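Local coordinates for regulatory protein BLAR1 (Bacillus licheniformis, PDB 1NRF) that probably senses beta-lactam antibiotics at the cell surface through this C-terminal domain and passes the signal across the membrane to the cytoplasm, at residues S25-F28 with D29-S32; W114-Q117 with K118-R121; L165-Y169 with D170-D174. One frame throughout, in Å; residues are numbered along the deposited sequence.

Overall arrangement
The three contacts follow one another along the sensor domain, a penicillin-binding fold that couples a mixed sheet to a group of helices. Contacts 1 and 3 illustrate the same solution to ending a helix, a Schellman motif, on opposite sides of the chain's centre and about 32 Å apart between contact centres. Contact 2 lies in mid-helix, its centre about 35 Å from that of contact 1 and 23 Å from that of contact 3. It alone comes near the probable acylation site: the side chain of Phe116 is about 7 Å from that of Ser63. The other two lie away from that site. No two contacts touch, the nearest atoms of contacts 2 and 3 being about 12 Å apart.

Contact 1 of 3, residues S25-F28 with D29-S32; sequences STFF and DKFS
Ser25 and Asp29 meet across the last turn of a short helix, Asp29 N donating to Ser25 O at 2.7 Å. A longer bond follows it, from Lys30 N to Thr26 O at 3.2 Å. Phe31 N then turns to Phe28 O, one residue closer in sequence, so the helix is already tightening toward its end. This backbone core is the compact part of the contact. The buried Phe28 meets the ring of Tyr50, while Ser25 OG is held by both Asp23 and Tyr50. Phe27 and Phe31 belong to the packed side as well, for both rest on helix 239-253, Phe27 on Ser249 and Lys253, Phe31 on Glu245 and Ile246. Phe31 also presents its ring edge to a backbone acceptor, with CD2 in plane 3.7 Å from Phe27 O.

The tightening is that of a Schellman motif, with Ser32 at positive phi as the C-prime residue: Ser32 N binds Asp29 O at 2.9 Å, and the backbone N of the next residue reaches back to Phe28 O. The chain thereby leaves helix 25-29 through a type I turn, Asp29 to Ser32, and enters strand 33-41.

The solvent side is looser and is made by the exposed Thr26, Asp29 and Lys30. The carboxylate of Asp29 folds back alongside the preceding turn, bringing OD1 to 3.4 Å from Thr26 CA, while its OD2 lies near Ser25 O, another acceptor, so this approach is no hydrogen bond. Lys30 first lays CG against Thr26 O at 3.2 Å; bends at chi3 (-64°) and chi4 (-74°) then swing its amine back beside Phe27, where NZ approaches CD1 obliquely at 3.2 Å. Phe27 and Lys30 run side by side, pointing the same way.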
ATOM      1  N   SER A  25      20.915   1.360  -5.069  1.00 45.96           N
ATOM      2  CA  SER A  25      21.368   0.048  -4.619  1.00 45.86           C
ATOM      3  C   SER A  25      21.832   0.036  -3.167  1.00 44.94           C
ATOM      4  O   SER A  25      21.372  -0.780  -2.368  1.00 44.24           O
ATOM      5  CB  SER A  25      22.522  -0.440  -5.500  1.00 46.28           C
ATOM      6  OG  SER A  25      22.091  -0.689  -6.820  1.00 48.65           O
ATOM      7  N   THR A  26      22.754   0.938  -2.842  1.00 45.14           N
ATOM      8  CA  THR A  26      23.319   1.035  -1.497  1.00 45.39           C
ATOM      9  C   THR A  26      22.266   1.148  -0.391  1.00 44.21           C
ATOM     10  O   THR A  26      22.473   0.665   0.726  1.00 41.60           O
ATOM     11  CB  THR A  26      24.302   2.229  -1.401  1.00 47.38           C
ATOM     12  OG1 THR A  26      23.680   3.410  -1.930  1.00 49.70           O
ATOM     13  CG2 THR A  26      25.573   1.937  -2.188  1.00 47.92           C
ATOM     14  N   PHE A  27      21.142   1.788  -0.699  1.00 43.30           N
ATOM     15  CA  PHE A  27      20.075   1.926   0.279  1.00 43.48           C
ATOM     16  C   PHE A  27      19.405   0.572   0.488  1.00 42.75           C
ATOM     17  O   PHE A  27      18.948   0.259   1.586  1.00 44.20           O
ATOM     18  CB  PHE A  27      19.053   2.963  -0.189  1.00 44.46           C
ATOM     19  CG  PHE A  27      19.570   4.369  -0.157  1.00 44.44           C
ATOM     20  CD1 PHE A  27      19.753   5.026   1.056  1.00 45.95           C
ATOM     21  CD2 PHE A  27      19.909   5.025  -1.331  1.00 44.26           C
ATOM     22  CE1 PHE A  27      20.270   6.317   1.095  1.00 45.92           C
ATOM     23  CE2 PHE A  27      20.426   6.311  -1.304  1.00 45.04           C
ATOM     24  CZ  PHE A  27      20.608   6.959  -0.089  1.00 45.96           C
ATOM     25  N   PHE A  28      19.355  -0.229  -0.570  1.00 41.27           N
ATOM     26  CA  PHE A  28      18.768  -1.563  -0.491  1.00 40.72           C
ATOM     27  C   PHE A  28      19.785  -2.526   0.133  1.00 41.71           C
ATOM     28  O   PHE A  28      19.421  -3.431   0.886  1.00 42.10           O
ATOM     29  CB  PHE A  28      18.365  -2.043  -1.891  1.00 37.12           C
ATOM     30  CG  PHE A  28      17.133  -1.365  -2.437  1.00 34.78           C
ATOM     31  CD1 PHE A  28      15.923  -2.056  -2.527  1.00 31.92           C
ATOM     32  CD2 PHE A  28      17.172  -0.031  -2.842  1.00 35.14           C
ATOM     33  CE1 PHE A  28      14.779  -1.436  -3.009  1.00 28.98           C
ATOM     34  CE2 PHE A  28      16.024   0.601  -3.326  1.00 31.40           C
ATOM     35  CZ  PHE A  28      14.829  -0.104  -3.409  1.00 31.24           C
ATOM     36  N   ASP A  29      21.062  -2.309  -0.174  1.00 41.46           N
ATOM     37  CA  ASP A  29      22.149  -3.137   0.349  1.00 40.64           C
ATOM     38  C   ASP A  29      22.182  -3.130   1.873  1.00 39.82           C
ATOM     39  O   ASP A  29      22.502  -4.142   2.495  1.00 37.95           O
ATOM     40  CB  ASP A  29      23.504  -2.622  -0.155  1.00 42.51           C
ATOM     41  CG  ASP A  29      23.637  -2.679  -1.663  1.00 44.07           C
ATOM     42  OD1 ASP A  29      24.554  -2.015  -2.192  1.00 44.19           O
ATOM     43  OD2 ASP A  29      22.839  -3.386  -2.317  1.00 46.85           O
ATOM     44  N   LYS A  30      21.869  -1.979   2.465  1.00 41.34           N
ATOM     45  CA  LYS A  30      21.880  -1.823   3.922  1.00 42.56           C
ATOM     46  C   LYS A  30      20.995  -2.828   4.646  1.00 41.53           C
ATOM     47  O   LYS A  30      21.229  -3.139   5.811  1.00 42.32           O
ATOM     48  CB  LYS A  30      21.453  -0.406   4.326  1.00 44.97           C
ATOM     49  CG  LYS A  30      22.410   0.701   3.878  1.00 49.31           C
ATOM     50  CD  LYS A  30      22.396   1.890   4.844  1.00 51.34           C
ATOM     51  CE  LYS A  30      21.040   2.610   4.903  1.00 55.57           C
ATOM     52  NZ  LYS A  30      20.745   3.447   3.696  1.00 56.81           N
ATOM     53  N   PHE A  31      19.984  -3.335   3.949  1.00 41.63           N
ATOM     54  CA  PHE A  31      19.060  -4.299   4.531  1.00 40.91           C
ATOM     55  C   PHE A  31      19.169  -5.664   3.873  1.00 40.71           C
ATOM     56  O   PHE A  31      18.243  -6.473   3.946  1.00 41.15           O
ATOM     57  CB  PHE A  31      17.634  -3.756   4.427  1.00 37.58           C
ATOM     58  CG  PHE A  31      17.419  -2.514   5.241  1.00 38.59           C
ATOM     59  CD1 PHE A  31      17.093  -2.602   6.590  1.00 38.69           C
ATOM     60  CD2 PHE A  31      17.633  -1.254   4.684  1.00 38.37           C
ATOM     61  CE1 PHE A  31      16.992  -1.458   7.377  1.00 40.32           C
ATOM     62  CE2 PHE A  31      17.536  -0.106   5.459  1.00 38.83           C
ATOM     63  CZ  PHE A  31      17.215  -0.207   6.811  1.00 39.04           C
ATOM     64  N   SER A  32      20.315  -5.915   3.244  1.00 39.93           N
ATOM     65  CA  SER A  32      20.563  -7.182   2.568  1.00 41.39           C
ATOM     66  C   SER A  32      19.382  -7.517   1.667  1.00 40.54           C
ATOM     67  O   SER A  32      18.960  -8.676   1.569  1.00 41.07           O
ATOM     68  CB  SER A  32      20.772  -8.299   3.597  1.00 41.02           C
ATOM     69  OG  SER A  32      21.962  -8.088   4.335  1.00 44.01           O
TER

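Contact 2 of 3, residues W114-Q117 with K118-R121; sequences WYFQ and KLDR
Leu119 CD2 is shared between two aromatic rings one turn back in the same helix. It comes within 3.4 Å of Tyr115 CE1 and 4.1 Å of Phe116 CD2, reaching both rings obliquely. Tyr115 crosses the leucine at a slant, whereas Phe116 runs beside it and points the same way. The two rings also touch each other, Tyr115 CD1 standing over the centre of the Phe116 face, so that the methyl and both rings form one apolar cluster.

A second pairing lies round the helix, where the side chains of Trp114 and Lys118 cross at a slant. Lys118 bends at chi3 (-66°), which brings CE to 3.5 Å from Trp114 CE3. It is thus the aliphatic part of the lysine that meets the indole, while NZ makes a long, weak ion pair with Asp89. On the more exposed side Arg121 stretches back beside Gln117, one face of its guanidinium set over Gln117 CB with NH1 4.1 Å away.

Behind these side chains stands the alpha-helical backbone pattern: Lys118 N binds Trp114 O at 2.9 Å; Asp120 N to Phe116 O and Arg121 N to Gln117 O repeat the pattern. In the next shell, polar partners fix the buried groups. Trp114 NE1 binds Trp98 O while its ring stacks on Tyr93; Tyr115 OH binds Ser84 O; and the Asp120 carboxylate is divided between Ser69 OG and Tyr148 OH.

Helix 113-123 packs against two neighbours, with Tyr115 and Phe116 against Ala107 of helix 104-110, and Phe116 and Leu119 against helix 66-76, where Phe116 touches Lys66 of the probable SxxK motif.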
ATOM      1  N   TRP A 114      -7.273 -10.153   9.974  1.00 32.93           N
ATOM      2  CA  TRP A 114      -8.627 -10.678  10.153  1.00 32.06           C
ATOM      3  C   TRP A 114      -9.717  -9.625  10.007  1.00 31.97           C
ATOM      4  O   TRP A 114     -10.815  -9.927   9.541  1.00 31.50           O
ATOM      5  CB  TRP A 114      -8.780 -11.414  11.499  1.00 31.56           C
ATOM      6  CG  TRP A 114      -8.672 -10.578  12.762  1.00 30.22           C
ATOM      7  CD1 TRP A 114      -7.609 -10.525  13.615  1.00 29.19           C
ATOM      8  CD2 TRP A 114      -9.699  -9.766  13.350  1.00 26.75           C
ATOM      9  NE1 TRP A 114      -7.913  -9.745  14.701  1.00 30.49           N
ATOM     10  CE2 TRP A 114      -9.190  -9.267  14.565  1.00 27.44           C
ATOM     11  CE3 TRP A 114     -11.005  -9.417  12.969  1.00 27.84           C
ATOM     12  CZ2 TRP A 114      -9.940  -8.435  15.411  1.00 27.39           C
ATOM     13  CZ3 TRP A 114     -11.754  -8.587  13.812  1.00 25.36           C
ATOM     14  CH2 TRP A 114     -11.215  -8.109  15.020  1.00 27.03           C
ATOM     15  N   TYR A 115      -9.407  -8.388  10.379  1.00 33.51           N
ATOM     16  CA  TYR A 115     -10.375  -7.293  10.288  1.00 34.42           C
ATOM     17  C   TYR A 115     -10.848  -7.036   8.856  1.00 35.17           C
ATOM     18  O   TYR A 115     -12.047  -6.952   8.593  1.00 33.43           O
ATOM     19  CB  TYR A 115      -9.767  -6.013  10.861  1.00 34.06           C
ATOM     20  CG  TYR A 115     -10.694  -4.820  10.830  1.00 33.56           C
ATOM     21  CD1 TYR A 115     -10.936  -4.130   9.646  1.00 30.87           C
ATOM     22  CD2 TYR A 115     -11.347  -4.393  11.992  1.00 31.58           C
ATOM     23  CE1 TYR A 115     -11.805  -3.049   9.622  1.00 32.50           C
ATOM     24  CE2 TYR A 115     -12.211  -3.316  11.977  1.00 27.63           C
ATOM     25  CZ  TYR A 115     -12.438  -2.649  10.795  1.00 30.93           C
ATOM     26  OH  TYR A 115     -13.293  -1.573  10.783  1.00 34.12           O
ATOM     27  N   PHE A 116      -9.899  -6.896   7.938  1.00 36.48           N
ATOM     28  CA  PHE A 116     -10.234  -6.641   6.543  1.00 38.37           C
ATOM     29  C   PHE A 116     -10.757  -7.899   5.867  1.00 39.37           C
ATOM     30  O   PHE A 116     -11.593  -7.825   4.965  1.00 39.50           O
ATOM     31  CB  PHE A 116      -9.015  -6.074   5.798  1.00 37.56           C
ATOM     32  CG  PHE A 116      -8.537  -4.759   6.358  1.00 36.56           C
ATOM     33  CD1 PHE A 116      -7.675  -4.723   7.458  1.00 36.41           C
ATOM     34  CD2 PHE A 116      -9.030  -3.553   5.855  1.00 34.07           C
ATOM     35  CE1 PHE A 116      -7.323  -3.505   8.053  1.00 34.57           C
ATOM     36  CE2 PHE A 116      -8.684  -2.334   6.442  1.00 34.50           C
ATOM     37  CZ  PHE A 116      -7.830  -2.310   7.544  1.00 33.08           C
ATOM     38  N   GLN A 117     -10.279  -9.054   6.319  1.00 40.61           N
ATOM     39  CA  GLN A 117     -10.725 -10.331   5.772  1.00 40.21           C
ATOM     40  C   GLN A 117     -12.219 -10.521   6.031  1.00 42.17           C
ATOM     41  O   GLN A 117     -12.986 -10.835   5.119  1.00 43.45           O
ATOM     42  CB  GLN A 117      -9.941 -11.474   6.416  1.00 38.91           C
ATOM     43  CG  GLN A 117      -9.001 -12.197   5.470  1.00 35.95           C
ATOM     44  CD  GLN A 117      -8.063 -13.141   6.199  1.00 35.67           C
ATOM     45  OE1 GLN A 117      -7.466 -14.031   5.594  1.00 37.53           O
ATOM     46  NE2 GLN A 117      -7.919 -12.942   7.503  1.00 33.80           N
ATOM     47  N   LYS A 118     -12.633 -10.332   7.277  1.00 42.72           N
ATOM     48  CA  LYS A 118     -14.035 -10.491   7.615  1.00 44.17           C
ATOM     49  C   LYS A 118     -14.817  -9.356   6.974  1.00 45.00           C
ATOM     50  O   LYS A 118     -16.047  -9.390   6.905  1.00 45.49           O
ATOM     51  CB  LYS A 118     -14.221 -10.503   9.138  1.00 46.64           C
ATOM     52  CG  LYS A 118     -13.445 -11.640   9.842  1.00 49.29           C
ATOM     53  CD  LYS A 118     -14.088 -12.104  11.167  1.00 51.25           C
ATOM     54  CE  LYS A 118     -14.063 -11.043  12.267  1.00 52.25           C
ATOM     55  NZ  LYS A 118     -14.616 -11.546  13.571  1.00 51.75           N
ATOM     56  N   LEU A 119     -14.085  -8.358   6.489  1.00 44.49           N
ATOM     57  CA  LEU A 119     -14.682  -7.200   5.833  1.00 44.40           C
ATOM     58  C   LEU A 119     -14.905  -7.564   4.367  1.00 44.97           C
ATOM     59  O   LEU A 119     -15.924  -7.210   3.775  1.00 45.64           O
ATOM     60  CB  LEU A 119     -13.730  -6.004   5.944  1.00 45.03           C
ATOM     61  CG  LEU A 119     -14.266  -4.602   6.257  1.00 43.82           C
ATOM     62  CD1 LEU A 119     -15.220  -4.645   7.437  1.00 41.88           C
ATOM     63  CD2 LEU A 119     -13.090  -3.681   6.554  1.00 41.90           C
ATOM     64  N   ASP A 120     -13.945  -8.291   3.795  1.00 44.82           N
ATOM     65  CA  ASP A 120     -14.006  -8.728   2.400  1.00 44.87           C
ATOM     66  C   ASP A 120     -15.043  -9.834   2.206  1.00 43.92           C
ATOM     67  O   ASP A 120     -15.650  -9.947   1.141  1.00 42.14           O
ATOM     68  CB  ASP A 120     -12.627  -9.235   1.934  1.00 47.23           C
ATOM     69  CG  ASP A 120     -11.670  -8.100   1.548  1.00 50.16           C
ATOM     70  OD1 ASP A 120     -11.999  -6.917   1.790  1.00 52.05           O
ATOM     71  OD2 ASP A 120     -10.580  -8.395   1.002  1.00 49.60           O
ATOM     72  N   ARG A 121     -15.234 -10.649   3.239  1.00 43.62           N
ATOM     73  CA  ARG A 121     -16.197 -11.747   3.192  1.00 43.96           C
ATOM     74  C   ARG A 121     -17.637 -11.248   3.235  1.00 43.56           C
ATOM     75  O   ARG A 121     -18.540 -11.893   2.697  1.00 43.14           O
ATOM     76  CB  ARG A 121     -15.950 -12.714   4.355  1.00 46.58           C
ATOM     77  CG  ARG A 121     -14.656 -13.519   4.235  1.00 49.62           C
ATOM     78  CD  ARG A 121     -14.090 -13.881   5.600  1.00 52.83           C
ATOM     79  NE  ARG A 121     -12.922 -14.760   5.511  1.00 53.46           N
ATOM     80  CZ  ARG A 121     -12.112 -15.025   6.532  1.00 53.21           C
ATOM     81  NH1 ARG A 121     -12.335 -14.471   7.717  1.00 53.64           N
ATOM     82  NH2 ARG A 121     -11.094 -15.864   6.378  1.00 54.74           N
TER

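Contact 3 of 3, residues L165-Y169 with D170-D174; sequences LKKFY and DNEFD
A Schellman motif brings helix 158-170 to its end, with Glu172 N binding Lys167 O at 2.8 Å while Asn171 N makes a weak bond of 3.1 Å to Phe168 O. Asn171 is the C-prime residue, and its positive phi of 66° turns the chain out of the helix into a type I turn, Asn171 to Asp174. Just before this break the ordinary helical pattern still holds, Asp170 N reaching Lys166 O at 2.8 Å.

The same two residues are joined through their side chains. Lys166 is extended as far as CE and bends only at chi4 (69°), which brings NZ to 3.3 Å from Asp170 OD2 in a salt bridge whose hydrogen bond is weak. A water completes the bridge, donating to Asp170 OD1 at 2.9 Å and accepting weakly from Lys166 NZ, so each carboxylate oxygen has a partner. OD1 also lies at the edge of the Tyr169 ring, near its plane, 3.3 Å from CD2.

Farther out, Tyr169 OH binds Glu220, and its ring makes a cation-pi contact with Lys184 and edge-to-face contacts with Tyr218 of strand 211-220 and Phe227 of strand 225-234. Phe168 packs against Ile180 and Val183 of helix 177-187 and against Tyr218.

On the remaining flank, Lys167 is crossed at about a right angle by both Glu172 and Phe173. Glu172 lays OE2 against Lys167 CA and CG, an aliphatic contact, since the lysine NZ does not touch the carboxylate. The phenyl ring turns one face to the lysine chain in a CH-pi contact, Lys167 CB standing 4.1 Å from the ring centroid and 22° off its normal. Farther along the same chain, Lys167 CD lies 3.5 Å from Phe173 CE2.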
ATOM      1  N   LEU A 165      -2.465   4.906  -6.690  1.00 28.66           N
ATOM      2  CA  LEU A 165      -2.479   5.659  -5.438  1.00 27.41           C
ATOM      3  C   LEU A 165      -2.827   7.122  -5.748  1.00 27.41           C
ATOM      4  O   LEU A 165      -3.503   7.774  -4.953  1.00 29.30           O
ATOM      5  CB  LEU A 165      -1.123   5.592  -4.736  1.00 25.58           C
ATOM      6  CG  LEU A 165      -0.927   4.559  -3.621  1.00 28.19           C
ATOM      7  CD1 LEU A 165       0.544   4.476  -3.236  1.00 27.64           C
ATOM      8  CD2 LEU A 165      -1.762   4.943  -2.413  1.00 25.54           C
ATOM      9  N   LYS A 166      -2.375   7.626  -6.902  1.00 26.75           N
ATOM     10  CA  LYS A 166      -2.660   9.006  -7.311  1.00 26.81           C
ATOM     11  C   LYS A 166      -4.138   9.129  -7.689  1.00 27.87           C
ATOM     12  O   LYS A 166      -4.793  10.128  -7.361  1.00 26.68           O
ATOM     13  CB  LYS A 166      -1.793   9.428  -8.502  1.00 27.55           C
ATOM     14  CG  LYS A 166      -2.091  10.852  -8.988  1.00 29.71           C
ATOM     15  CD  LYS A 166      -1.263  11.237 -10.193  1.00 31.26           C
ATOM     16  CE  LYS A 166      -1.714  12.575 -10.795  1.00 33.33           C
ATOM     17  NZ  LYS A 166      -1.426  13.760  -9.944  1.00 35.67           N
ATOM     18  N   LYS A 167      -4.656   8.118  -8.383  1.00 27.87           N
ATOM     19  CA  LYS A 167      -6.071   8.105  -8.755  1.00 29.87           C
ATOM     20  C   LYS A 167      -6.943   8.124  -7.495  1.00 30.34           C
ATOM     21  O   LYS A 167      -8.038   8.692  -7.484  1.00 29.35           O
ATOM     22  CB  LYS A 167      -6.406   6.860  -9.585  1.00 27.54           C
ATOM     23  CG  LYS A 167      -5.989   6.964 -11.031  1.00 26.87           C
ATOM     24  CD  LYS A 167      -6.844   6.069 -11.882  1.00 26.81           C
ATOM     25  CE  LYS A 167      -6.442   6.169 -13.338  1.00 26.37           C
ATOM     26  NZ  LYS A 167      -5.038   5.717 -13.532  1.00 25.50           N
ATOM     27  N   PHE A 168      -6.449   7.483  -6.437  1.00 31.17           N
ATOM     28  CA  PHE A 168      -7.161   7.437  -5.167  1.00 31.79           C
ATOM     29  C   PHE A 168      -7.108   8.808  -4.490  1.00 33.04           C
ATOM     30  O   PHE A 168      -8.130   9.349  -4.060  1.00 31.84           O
ATOM     31  CB  PHE A 168      -6.529   6.389  -4.249  1.00 31.42           C
ATOM     32  CG  PHE A 168      -6.754   6.658  -2.791  1.00 33.35           C
ATOM     33  CD1 PHE A 168      -5.761   7.250  -2.022  1.00 32.96           C
ATOM     34  CD2 PHE A 168      -7.976   6.357  -2.196  1.00 32.68           C
ATOM     35  CE1 PHE A 168      -5.979   7.539  -0.684  1.00 32.90           C
ATOM     36  CE2 PHE A 168      -8.201   6.644  -0.863  1.00 32.30           C
ATOM     37  CZ  PHE A 168      -7.199   7.237  -0.104  1.00 32.30           C
ATOM     38  N   TYR A 169      -5.898   9.347  -4.403  1.00 33.70           N
ATOM     39  CA  TYR A 169      -5.649  10.642  -3.794  1.00 35.51           C
ATOM     40  C   TYR A 169      -6.471  11.727  -4.478  1.00 37.60           C
ATOM     41  O   TYR A 169      -7.138  12.517  -3.807  1.00 39.90           O
ATOM     42  CB  TYR A 169      -4.160  10.973  -3.910  1.00 38.32           C
ATOM     43  CG  TYR A 169      -3.757  12.263  -3.241  1.00 39.72           C
ATOM     44  CD1 TYR A 169      -3.513  12.310  -1.866  1.00 39.01           C
ATOM     45  CD2 TYR A 169      -3.651  13.446  -3.974  1.00 39.04           C
ATOM     46  CE1 TYR A 169      -3.174  13.503  -1.238  1.00 39.65           C
ATOM     47  CE2 TYR A 169      -3.315  14.649  -3.355  1.00 40.47           C
ATOM     48  CZ  TYR A 169      -3.077  14.669  -1.986  1.00 40.82           C
ATOM     49  OH  TYR A 169      -2.744  15.852  -1.364  1.00 41.55           O
ATOM     50  N   ASP A 170      -6.408  11.765  -5.811  1.00 38.49           N
ATOM     51  CA  ASP A 170      -7.143  12.749  -6.616  1.00 39.42           C
ATOM     52  C   ASP A 170      -8.624  12.409  -6.732  1.00 39.85           C
ATOM     53  O   ASP A 170      -9.441  13.259  -7.089  1.00 39.73           O
ATOM     54  CB  ASP A 170      -6.582  12.830  -8.041  1.00 39.52           C
ATOM     55  CG  ASP A 170      -5.170  13.369  -8.090  1.00 39.74           C
ATOM     56  OD1 ASP A 170      -4.691  13.893  -7.063  1.00 39.18           O
ATOM     57  OD2 ASP A 170      -4.549  13.276  -9.172  1.00 41.72           O
ATOM     58  N   ASN A 171      -8.951  11.154  -6.451  1.00 39.87           N
ATOM     59  CA  ASN A 171     -10.317  10.666  -6.527  1.00 40.68           C
ATOM     60  C   ASN A 171     -10.848  10.666  -7.964  1.00 40.57           C
ATOM     61  O   ASN A 171     -11.953  11.144  -8.235  1.00 41.59           O
ATOM     62  CB  ASN A 171     -11.238  11.500  -5.633  1.00 41.24           C
ATOM     63  CG  ASN A 171     -12.583  10.833  -5.404  1.00 43.23           C
ATOM     64  OD1 ASN A 171     -13.534  11.464  -4.925  1.00 42.41           O
ATOM     65  ND2 ASN A 171     -12.668   9.545  -5.738  1.00 42.05           N
ATOM     66  N   GLU A 172     -10.050  10.133  -8.883  1.00 39.55           N
ATOM     67  CA  GLU A 172     -10.453  10.031 -10.282  1.00 40.83           C
ATOM     68  C   GLU A 172     -11.442   8.867 -10.404  1.00 38.27           C
ATOM     69  O   GLU A 172     -12.075   8.683 -11.431  1.00 37.95           O
ATOM     70  CB  GLU A 172      -9.230   9.779 -11.168  1.00 43.03           C
ATOM     71  CG  GLU A 172      -8.193  10.897 -11.094  1.00 51.25           C
ATOM     72  CD  GLU A 172      -6.875  10.542 -11.776  1.00 54.60           C
ATOM     73  OE1 GLU A 172      -6.903  10.198 -12.981  1.00 56.54           O
ATOM     74  OE2 GLU A 172      -5.814  10.611 -11.106  1.00 55.46           O
ATOM     75  N   PHE A 173     -11.557   8.085  -9.337  1.00 36.63           N
ATOM     76  CA  PHE A 173     -12.477   6.954  -9.289  1.00 37.35           C
ATOM     77  C   PHE A 173     -13.853   7.424  -8.822  1.00 39.12           C
ATOM     78  O   PHE A 173     -14.796   6.639  -8.728  1.00 39.40           O
ATOM     79  CB  PHE A 173     -11.938   5.883  -8.341  1.00 33.76           C
ATOM     80  CG  PHE A 173     -10.760   5.135  -8.889  1.00 32.94           C
ATOM     81  CD1 PHE A 173      -9.773   4.647  -8.042  1.00 32.34           C
ATOM     82  CD2 PHE A 173     -10.655   4.887 -10.258  1.00 31.04           C
ATOM     83  CE1 PHE A 173      -8.698   3.917  -8.550  1.00 33.54           C
ATOM     84  CE2 PHE A 173      -9.589   4.163 -10.776  1.00 31.87           C
ATOM     85  CZ  PHE A 173      -8.607   3.673  -9.922  1.00 33.78           C
ATOM     86  N   ASP A 174     -13.942   8.714  -8.517  1.00 40.42           N
ATOM     87  CA  ASP A 174     -15.182   9.343  -8.084  1.00 41.51           C
ATOM     88  C   ASP A 174     -15.972   8.588  -7.015  1.00 41.80           C
ATOM     89  O   ASP A 174     -17.093   8.130  -7.257  1.00 41.31           O
ATOM     90  CB  ASP A 174     -16.066   9.596  -9.305  1.00 42.61           C
ATOM     91  CG  ASP A 174     -17.301  10.394  -8.973  1.00 44.72           C
ATOM     92  OD1 ASP A 174     -17.207  11.322  -8.140  1.00 45.33           O
ATOM     93  OD2 ASP A 174     -18.365  10.100  -9.553  1.00 47.93           O
TER
HETATM   94  O   HOH W   1      -1.966  14.991  -7.169  1.00 27.99           O